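PDB 3KHY: propionate kinase from Francisella tularensis subsp. tularensis, which probably catalyses the reversible, magnesium-dependent transfer of phosphate from ATP to acetate, giving acetyl phosphate and ADP, as a homodimeric kinase of the acetokinase family. Local coordinates for residues H298-F303 with K332-K337; L341-D346 with N361-M366; V80-R85 with L135-V140. All blocks are in the same frame, centred on the assembly; numbering follows the deposited sequence.

Interaction 1: residues H298-F303 with K332-K337; sequences HRVAKF and KNIISK
Ile-334 and Lys-337, one helical turn apart on the helix 328-337, supply most of the surface that this helix buries against His-298, Val-300 and Ala-301 of helix 287-307. The two short axes come within 8.5 Å and run at 50° to each other, and the backbones are nearest where Ala-301 faces Ile-334. The small methyl of Ala-301 fits this place, with its CB 3.9 Å from CB of Lys-337. On one flank, the side chains of Val-300 and Ile-334 cross at about a right angle. Here CD1 of Ile-334 lies 3.9 Å from both CB and CG1 of Val-300, and the CG2 branch of Ile-334 also meets CG1. Beyond this pair, Ile-334 packs on Phe-319 of strand 316-320 and comes close to Leu-201, a predicted ATP-binding residue.

Lys-337 lies across the turn of helix 287-307 that holds His-298 and Ala-301. Its CD is 3.7 Å from CA of His-298 and near the edge of the imidazole. The lysine chain is extended as far as CE and then bends (chi4 53°), which turns NZ toward OD1 of Asn-333 on its own helix (2.9 Å) and into a salt bridge with Glu-294 of helix 287-307. The His-298 ring instead serves the dimer: NE2 is hydrogen-bonded to OH of Tyr-310 of the second subunit, and Tyr-152 of that subunit makes an edge-to-face pair with it.

No hydrogen bond joins the segments: apolar packing holds them, the Lys-337 salt bridge ties the same helices just beyond, and His-298 turns to the second subunit.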
loop_
_atom_site.group_PDB
_atom_site.type_symbol
_atom_site.label_atom_id
_atom_site.label_comp_id
_atom_site.label_asym_id
_atom_site.label_seq_id
_atom_site.Cartn_x
_atom_site.Cartn_y
_atom_site.Cartn_z
ATOM N N HIS A 298 4.891 0.591 13.574
ATOM C CA HIS A 298 5.363 -0.447 12.651
ATOM C C HIS A 298 5.177 -0.030 11.202
ATOM O O HIS A 298 6.028 -0.291 10.345
ATOM C CB HIS A 298 4.627 -1.750 12.902
ATOM C CG HIS A 298 5.105 -2.872 12.041
ATOM N ND1 HIS A 298 6.326 -3.483 12.230
ATOM C CD2 HIS A 298 4.535 -3.486 10.979
ATOM C CE1 HIS A 298 6.488 -4.427 11.320
ATOM N NE2 HIS A 298 5.412 -4.453 10.554
ATOM N N ARG A 299 4.063 0.633 10.908
ATOM C CA ARG A 299 3.853 1.070 9.535
ATOM C C ARG A 299 4.897 2.115 9.128
ATOM O O ARG A 299 5.455 2.041 8.023
ATOM C CB ARG A 299 2.434 1.595 9.291
ATOM C CG ARG A 299 2.228 1.884 7.799
ATOM C CD ARG A 299 0.797 2.141 7.407
ATOM N NE ARG A 299 -0.148 1.115 7.862
ATOM C CZ ARG A 299 -1.462 1.296 7.812
ATOM N NH1 ARG A 299 -1.932 2.441 7.317
ATOM N NH2 ARG A 299 -2.297 0.361 8.255
ATOM N N VAL A 300 5.207 3.056 10.021
ATOM C CA VAL A 300 6.271 4.023 9.703
ATOM C C VAL A 300 7.589 3.283 9.457
ATOM O O VAL A 300 8.308 3.572 8.495
ATOM C CB VAL A 300 6.501 5.062 10.833
ATOM C CG1 VAL A 300 7.718 5.969 10.497
ATOM C CG2 VAL A 300 5.238 5.894 11.078
ATOM N N ALA A 301 7.922 2.343 10.341
ATOM C CA ALA A 301 9.152 1.574 10.179
ATOM C C ALA A 301 9.185 0.802 8.859
ATOM O O ALA A 301 10.224 0.751 8.206
ATOM C CB ALA A 301 9.370 0.632 11.360
ATOM N N LYS A 302 8.055 0.205 8.456
ATOM C CA LYS A 302 7.995 -0.495 7.174
ATOM C C LYS A 302 8.271 0.412 5.960
ATOM O O LYS A 302 8.948 -0.008 5.013
ATOM C CB LYS A 302 6.658 -1.239 6.999
ATOM C CG LYS A 302 6.666 -2.605 7.681
ATOM C CD LYS A 302 5.347 -3.323 7.557
ATOM C CE LYS A 302 5.082 -3.757 6.126
ATOM N NZ LYS A 302 3.780 -4.469 6.075
ATOM N N PHE A 303 7.743 1.635 5.987
ATOM C CA PHE A 303 7.995 2.592 4.917
ATOM C C PHE A 303 9.462 3.032 4.914
ATOM O O PHE A 303 10.081 3.130 3.867
ATOM C CB PHE A 303 7.066 3.814 5.017
ATOM C CG PHE A 303 5.766 3.660 4.255
ATOM C CD1 PHE A 303 5.657 4.090 2.936
ATOM C CD2 PHE A 303 4.670 3.054 4.850
ATOM C CE1 PHE A 303 4.475 3.928 2.234
ATOM C CE2 PHE A 303 3.477 2.906 4.161
ATOM C CZ PHE A 303 3.380 3.344 2.850
ATOM N N LYS A 332 11.057 6.705 19.759
ATOM C CA LYS A 332 11.754 5.564 20.354
ATOM C C LYS A 332 11.152 4.241 19.852
ATOM O O LYS A 332 11.862 3.290 19.547
ATOM C CB LYS A 332 11.673 5.635 21.877
ATOM C CG LYS A 332 12.105 4.355 22.596
ATOM C CD LYS A 332 11.924 4.495 24.107
ATOM C CE LYS A 332 12.434 3.268 24.848
ATOM N NZ LYS A 332 12.131 3.325 26.313
ATOM N N ASN A 333 9.832 4.198 19.769
ATOM C CA ASN A 333 9.154 2.986 19.365
ATOM C C ASN A 333 9.478 2.691 17.901
ATOM O O ASN A 333 9.839 1.571 17.545
ATOM C CB ASN A 333 7.646 3.127 19.578
ATOM C CG ASN A 333 6.900 1.825 19.349
ATOM O OD1 ASN A 333 7.081 1.158 18.325
ATOM N ND2 ASN A 333 6.053 1.456 20.300
ATOM N N ILE A 334 9.377 3.708 17.054
ATOM C CA ILE A 334 9.696 3.524 15.640
ATOM C C ILE A 334 11.143 3.054 15.424
ATOM O O ILE A 334 11.398 2.135 14.655
ATOM C CB ILE A 334 9.411 4.809 14.853
ATOM C CG1 ILE A 334 7.894 5.054 14.825
ATOM C CG2 ILE A 334 9.958 4.708 13.436
ATOM C CD1 ILE A 334 7.508 6.446 14.340
ATOM N N ILE A 335 12.096 3.683 16.102
ATOM C CA ILE A 335 13.502 3.312 15.924
ATOM C C ILE A 335 13.762 1.905 16.468
ATOM O O ILE A 335 14.544 1.123 15.907
ATOM C CB ILE A 335 14.422 4.360 16.583
ATOM C CG1 ILE A 335 14.256 5.708 15.873
ATOM C CG2 ILE A 335 15.883 3.899 16.580
ATOM C CD1 ILE A 335 14.503 5.656 14.370
ATOM N N SER A 336 13.093 1.575 17.565
ATOM C CA SER A 336 13.139 0.221 18.102
ATOM C C SER A 336 12.821 -0.807 17.013
ATOM O O SER A 336 13.488 -1.840 16.890
ATOM C CB SER A 336 12.134 0.083 19.249
ATOM O OG SER A 336 12.233 -1.193 19.838
ATOM N N LYS A 337 11.806 -0.516 16.208
ATOM C CA LYS A 337 11.389 -1.463 15.176
ATOM C C LYS A 337 12.351 -1.499 13.987
ATOM O O LYS A 337 12.257 -2.374 13.135
ATOM C CB LYS A 337 9.949 -1.163 14.738
ATOM C CG LYS A 337 8.942 -1.549 15.832
ATOM C CD LYS A 337 7.516 -1.135 15.518
ATOM C CE LYS A 337 6.528 -1.842 16.460
ATOM N NZ LYS A 337 6.851 -1.668 17.918
#

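Interaction 2: residues L341-D346 with N361-M366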
loop_
_atom_site.group_PDB
_atom_site.type_symbol
_atom_site.label_atom_id
_atom_site.label_comp_id
_atom_site.label_asym_id
_atom_site.label_seq_id
_atom_site.Cartn_x
_atom_site.Cartn_y
_atom_site.Cartn_z
ATOM N N LEU A 341 17.970 -2.726 10.861
ATOM C CA LEU A 341 18.468 -1.922 9.753
ATOM C C LEU A 341 19.548 -0.921 10.172
ATOM O O LEU A 341 19.859 0.001 9.420
ATOM C CB LEU A 341 17.323 -1.158 9.082
ATOM C CG LEU A 341 16.498 -1.868 8.008
ATOM C CD1 LEU A 341 15.860 -3.114 8.562
ATOM C CD2 LEU A 341 15.437 -0.928 7.452
ATOM N N GLY A 342 20.107 -1.087 11.363
ATOM C CA GLY A 342 21.202 -0.228 11.785
ATOM C C GLY A 342 20.790 1.146 12.300
ATOM O O GLY A 342 21.547 2.104 12.157
ATOM N N PHE A 343 19.594 1.244 12.885
ATOM C CA PHE A 343 19.148 2.453 13.580
ATOM C C PHE A 343 19.137 2.202 15.079
ATOM O O PHE A 343 18.639 1.172 15.542
ATOM C CB PHE A 343 17.723 2.861 13.147
ATOM C CG PHE A 343 17.615 3.284 11.701
ATOM C CD1 PHE A 343 17.377 2.349 10.707
ATOM C CD2 PHE A 343 17.739 4.620 11.345
ATOM C CE1 PHE A 343 17.272 2.731 9.369
ATOM C CE2 PHE A 343 17.648 5.012 10.012
ATOM C CZ PHE A 343 17.407 4.067 9.024
HETATM N N MSE A 344 19.666 3.152 15.844
HETATM C CA MSE A 344 19.684 3.044 17.304
HETATM C C MSE A 344 19.551 4.423 17.892
HETATM O O MSE A 344 20.269 5.341 17.490
HETATM C CB MSE A 344 21.003 2.447 17.795
HETATM C CG MSE A 344 21.301 1.064 17.229
HETATM SE SE MSE A 344 20.172 -0.289 18.075
HETATM C CE MSE A 344 20.400 0.258 19.941
ATOM N N ILE A 345 18.671 4.559 18.877
ATOM C CA ILE A 345 18.386 5.861 19.449
ATOM C C ILE A 345 19.254 6.104 20.672
ATOM O O ILE A 345 19.677 5.155 21.334
ATOM C CB ILE A 345 16.898 5.960 19.832
ATOM C CG1 ILE A 345 16.350 7.356 19.500
ATOM C CG2 ILE A 345 16.685 5.541 21.288
ATOM C CD1 ILE A 345 14.854 7.439 19.510
ATOM N N ASP A 346 19.550 7.372 20.948
ATOM C CA ASP A 346 20.178 7.765 22.210
ATOM C C ASP A 346 19.083 8.366 23.080
ATOM O O ASP A 346 18.457 9.366 22.709
ATOM C CB ASP A 346 21.287 8.796 21.980
ATOM C CG ASP A 346 21.918 9.275 23.285
ATOM O OD1 ASP A 346 21.256 10.031 24.033
ATOM O OD2 ASP A 346 23.074 8.892 23.565
ATOM N N ASN A 361 26.403 3.859 17.126
ATOM C CA ASN A 361 26.428 2.913 16.014
ATOM C C ASN A 361 25.074 2.892 15.318
ATOM O O ASN A 361 24.236 2.023 15.576
ATOM C CB ASN A 361 26.831 1.514 16.482
ATOM C CG ASN A 361 28.283 1.444 16.942
ATOM O OD1 ASN A 361 29.182 2.020 16.322
ATOM N ND2 ASN A 361 28.514 0.728 18.034
ATOM N N SER A 362 24.857 3.870 14.448
ATOM C CA SER A 362 23.536 4.082 13.880
ATOM C C SER A 362 23.607 5.024 12.708
ATOM O O SER A 362 24.470 5.895 12.663
ATOM C CB SER A 362 22.601 4.690 14.939
ATOM O OG SER A 362 21.320 4.983 14.380
ATOM N N HIS A 363 22.705 4.839 11.753
ATOM C CA HIS A 363 22.376 5.897 10.813
ATOM C C HIS A 363 22.004 7.134 11.610
ATOM O O HIS A 363 21.511 7.028 12.735
ATOM C CB HIS A 363 21.167 5.506 9.969
ATOM C CG HIS A 363 21.404 4.318 9.085
ATOM N ND1 HIS A 363 22.370 4.302 8.104
ATOM C CD2 HIS A 363 20.797 3.109 9.037
ATOM C CE1 HIS A 363 22.342 3.136 7.482
ATOM N NE2 HIS A 363 21.400 2.393 8.035
ATOM N N ASN A 364 22.212 8.308 11.025
ATOM C CA ASN A 364 21.756 9.540 11.659
ATOM C C ASN A 364 20.250 9.544 11.775
ATOM O O ASN A 364 19.546 9.155 10.833
ATOM C CB ASN A 364 22.177 10.766 10.854
ATOM C CG ASN A 364 23.659 11.022 10.922
ATOM O OD1 ASN A 364 24.296 10.736 11.935
ATOM N ND2 ASN A 364 24.227 11.569 9.836
ATOM N N ILE A 365 19.758 10.003 12.924
ATOM C CA ILE A 365 18.336 10.185 13.145
ATOM C C ILE A 365 18.170 11.597 13.686
ATOM O O ILE A 365 18.842 11.980 14.638
ATOM C CB ILE A 365 17.772 9.167 14.162
ATOM C CG1 ILE A 365 18.079 7.729 13.725
ATOM C CG2 ILE A 365 16.255 9.379 14.349
ATOM C CD1 ILE A 365 18.050 6.709 14.862
HETATM N N MSE A 366 17.293 12.379 13.068
HETATM C CA MSE A 366 17.205 13.794 13.381
HETATM C C MSE A 366 15.799 14.194 13.741
HETATM O O MSE A 366 14.843 13.502 13.406
HETATM C CB MSE A 366 17.660 14.650 12.183
HETATM C CG MSE A 366 19.041 14.276 11.675
HETATM SE SE MSE A 366 19.666 15.336 10.150
HETATM C CE MSE A 366 19.873 17.082 11.063
#
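Phe-343 and His-363 form the aromatic centre of this contact, in which the loop 341-346 meets the chain leading into strand 365-367. The edge of the imidazole faces the phenyl ring, with centroids 4.6 Å apart and planes at 51°, an inclined edge-to-face pair. CD2 of His-363 stands over one face of Phe-343, displaced toward the rim and 3.5 Å from CZ, while CB of the histidine rests near CE2. Ile-365 comes instead to the phenyl edge, its CG1 lying 3.9 Å from CD2 of Phe-343. Ile-335 of helix 328-337 and Leu-317 of strand 316-320 also pack on the phenyl group and complete this buried side.

Beside the rings, two backbone amides are bound across the contact. N of His-363 donates to O of Gly-342 at 3.0 Å, nearly in line with the carbonyl, and the same oxygen receives a CA-H...O contact from Ser-362. N of Met-344 donates to OG of Ser-362 at 2.9 Å. A chi1 of 176° swings the Ser-362 hydroxyl beside its carbonyl carbon, where it accepts this amide and also donates to O of His-363 at 2.6 Å, in the carbonyl plane on a lone pair.

The outer side is looser. CG of selenomethionine Met-344 lies 3.5 Å from O of Asn-361, but the selenium end of the chain leads away, as does the side chain of Asn-361; both residues are exposed. The Ser-362 hydroxyl thus acts as acceptor from Met-344 N and donor to His-363 O at once, so that one side chain satisfies backbone groups of both segments next to the aromatic packing.

Interaction 3: residues V80-R85 with L135-V140; sequences VAIGHR and LPQVAV
Strands 80-85 and 137-140 run parallel at a closest axial distance of 4.7 Å, pairing Ile-82 with Gln-137, Gly-83 with Val-138, His-84 with Ala-139 and Arg-85 with Val-140. Ile-82 and His-84 each use both N and O toward the neighbouring strand: Ile-82 binds Pro-136 O and Val-138 N, and His-84 binds Val-138 O and Val-140 N. The shortest of these bonds, His-84 N to Val-138 O, is 2.8 Å. CA-H...O contacts fill in between them, among them Gly-83 CA to Val-138 O.

On the face that carries Ile-82, His-84 and Gln-137, the histidine ring and the glutamine amide cross obliquely, their planes 40° apart. At the ring edge NE2 of Gln-137 lies 2.6 Å from NE2 of His-84, short for two nitrogens; with an N-H...N angle of 118° this is at best a weak, doubtful hydrogen bond. The glutamine chain, extended beyond CG (chi2 -168°), carries its amide over to the adjoining strand. Cys-128 of helix 118-131 packs on both side chains. Ahead of the strand, Leu-135 uses its two branches separately: CD1 is 4.0 Å from CG1 of Ile-82, the side chains crossing at about a right angle, whereas CD2 sits 3.6 Å from C of Val-80.

The other face bears Val-138, Val-140 and Arg-85 under helix 372-382. The arginine points its guanidinium beyond the contact, where NE and NH2 form salt bridges with Asp-142 and Glu-372, predicted catalytic and magnesium-binding residues. Arg-85 is itself a predicted substrate-binding residue. Within the mixed sheet, strands 25-33, 14-20, 3-9, 79-86 and 137-141 follow the 3-2-1-4-5 order of the actin-like ATPase (ASKHA) fold; the two described here are its neighbouring fourth and fifth strands, joined by a helical crossover, with Arg-85 near the end of the fourth.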
loop_
_atom_site.group_PDB
_atom_site.type_symbol
_atom_site.label_atom_id
_atom_site.label_comp_id
_atom_site.label_asym_id
_atom_site.label_seq_id
_atom_site.Cartn_x
_atom_site.Cartn_y
_atom_site.Cartn_z
ATOM N N VAL A 80 4.181 42.886 1.039
ATOM C CA VAL A 80 4.585 42.986 -0.363
ATOM C C VAL A 80 3.912 41.945 -1.253
ATOM O O VAL A 80 3.887 42.090 -2.470
ATOM C CB VAL A 80 6.118 42.889 -0.517
ATOM C CG1 VAL A 80 6.613 41.541 -0.052
ATOM C CG2 VAL A 80 6.530 43.138 -1.956
ATOM N N ALA A 81 3.372 40.890 -0.653
ATOM C CA ALA A 81 2.672 39.870 -1.429
ATOM C C ALA A 81 1.848 38.943 -0.546
ATOM O O ALA A 81 1.984 38.956 0.681
ATOM C CB ALA A 81 3.655 39.068 -2.270
ATOM N N ILE A 82 0.991 38.150 -1.184
ATOM C CA ILE A 82 0.169 37.158 -0.495
ATOM C C ILE A 82 0.461 35.755 -1.030
ATOM O O ILE A 82 0.410 35.520 -2.241
ATOM C CB ILE A 82 -1.328 37.456 -0.679
ATOM C CG1 ILE A 82 -1.652 38.872 -0.196
ATOM C CG2 ILE A 82 -2.184 36.432 0.054
ATOM C CD1 ILE A 82 -3.054 39.313 -0.539
ATOM N N GLY A 83 0.777 34.825 -0.132
ATOM C CA GLY A 83 1.006 33.443 -0.521
ATOM C C GLY A 83 -0.128 32.546 -0.064
ATOM O O GLY A 83 -0.507 32.577 1.106
ATOM N N HIS A 84 -0.674 31.763 -0.992
ATOM C CA HIS A 84 -1.807 30.888 -0.715
ATOM C C HIS A 84 -1.378 29.440 -0.748
ATOM O O HIS A 84 -0.762 28.992 -1.717
ATOM C CB HIS A 84 -2.894 31.058 -1.779
ATOM C CG HIS A 84 -3.486 32.433 -1.832
ATOM N ND1 HIS A 84 -4.651 32.765 -1.178
ATOM C CD2 HIS A 84 -3.077 33.556 -2.467
ATOM C CE1 HIS A 84 -4.937 34.034 -1.407
ATOM N NE2 HIS A 84 -3.994 34.540 -2.182
ATOM N N ARG A 85 -1.714 28.703 0.303
ATOM C CA ARG A 85 -1.607 27.255 0.256
ATOM C C ARG A 85 -2.676 26.741 -0.689
ATOM O O ARG A 85 -3.823 27.194 -0.643
ATOM C CB ARG A 85 -1.826 26.659 1.648
ATOM C CG ARG A 85 -1.561 25.158 1.727
ATOM C CD ARG A 85 -1.666 24.673 3.178
ATOM N NE ARG A 85 -1.011 23.384 3.358
ATOM C CZ ARG A 85 0.094 23.208 4.077
ATOM N NH1 ARG A 85 0.655 24.236 4.704
ATOM N NH2 ARG A 85 0.630 22.000 4.186
ATOM N N LEU A 135 -1.480 43.921 -4.369
ATOM C CA LEU A 135 -0.491 42.900 -4.044
ATOM C C LEU A 135 -0.420 41.746 -5.047
ATOM O O LEU A 135 -1.445 41.205 -5.457
ATOM C CB LEU A 135 -0.739 42.363 -2.639
ATOM C CG LEU A 135 -0.529 43.391 -1.529
ATOM C CD1 LEU A 135 -0.850 42.780 -0.183
ATOM C CD2 LEU A 135 0.895 43.932 -1.556
ATOM N N PRO A 136 0.805 41.373 -5.444
ATOM C CA PRO A 136 0.990 40.150 -6.226
ATOM C C PRO A 136 0.607 38.960 -5.349
ATOM O O PRO A 136 0.721 39.042 -4.121
ATOM C CB PRO A 136 2.499 40.127 -6.502
ATOM C CG PRO A 136 3.018 41.467 -6.090
ATOM C CD PRO A 136 2.086 41.982 -5.057
ATOM N N GLN A 137 0.144 37.878 -5.965
ATOM C CA GLN A 137 -0.257 36.691 -5.225
ATOM C C GLN A 137 0.422 35.451 -5.796
ATOM O O GLN A 137 0.649 35.350 -7.005
ATOM C CB GLN A 137 -1.779 36.534 -5.241
ATOM C CG GLN A 137 -2.519 37.795 -4.826
ATOM C CD GLN A 137 -3.989 37.551 -4.557
ATOM O OE1 GLN A 137 -4.852 38.188 -5.154
ATOM N NE2 GLN A 137 -4.281 36.631 -3.655
ATOM N N VAL A 138 0.751 34.515 -4.915
ATOM C CA VAL A 138 1.443 33.289 -5.300
ATOM C C VAL A 138 0.719 32.069 -4.724
ATOM O O VAL A 138 0.233 32.109 -3.592
ATOM C CB VAL A 138 2.908 33.303 -4.809
ATOM C CG1 VAL A 138 3.525 31.902 -4.863
ATOM C CG2 VAL A 138 3.735 34.289 -5.628
ATOM N N ALA A 139 0.635 31.001 -5.521
ATOM C CA ALA A 139 0.067 29.731 -5.070
ATOM C C ALA A 139 1.188 28.714 -4.819
ATOM O O ALA A 139 2.077 28.540 -5.658
ATOM C CB ALA A 139 -0.904 29.197 -6.097
ATOM N N VAL A 140 1.146 28.064 -3.657
ATOM C CA VAL A 140 2.139 27.067 -3.274
ATOM C C VAL A 140 1.408 25.750 -3.007
ATOM O O VAL A 140 0.572 25.675 -2.098
ATOM C CB VAL A 140 2.889 27.504 -2.005
ATOM C CG1 VAL A 140 3.946 26.472 -1.618
ATOM C CG2 VAL A 140 3.523 28.894 -2.197
#

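Interaction 3 comes first along the chain, and interactions 1 and 2 follow. The latter two are neighbours, with centres 12 Å apart, and they touch through Ile-335 of helix 328-337, whose CD1 is 3.7 Å from CD1 of Ile-365. Both pack by strand 316-320 of the five-stranded sheet, in which strand 365-367 is outermost within the chain. Interaction 3 belongs to the separate eight-stranded sheet, on the opposite side of the chain's centre, about 38 Å from interaction 1 and 40 Å from interaction 2 between centres. These sheets belong to the two halves of an actin-like ATPase fold; predicted ATP-binding residues near interaction 1 and interaction 3's predicted substrate-binding arginine suggest a site between them.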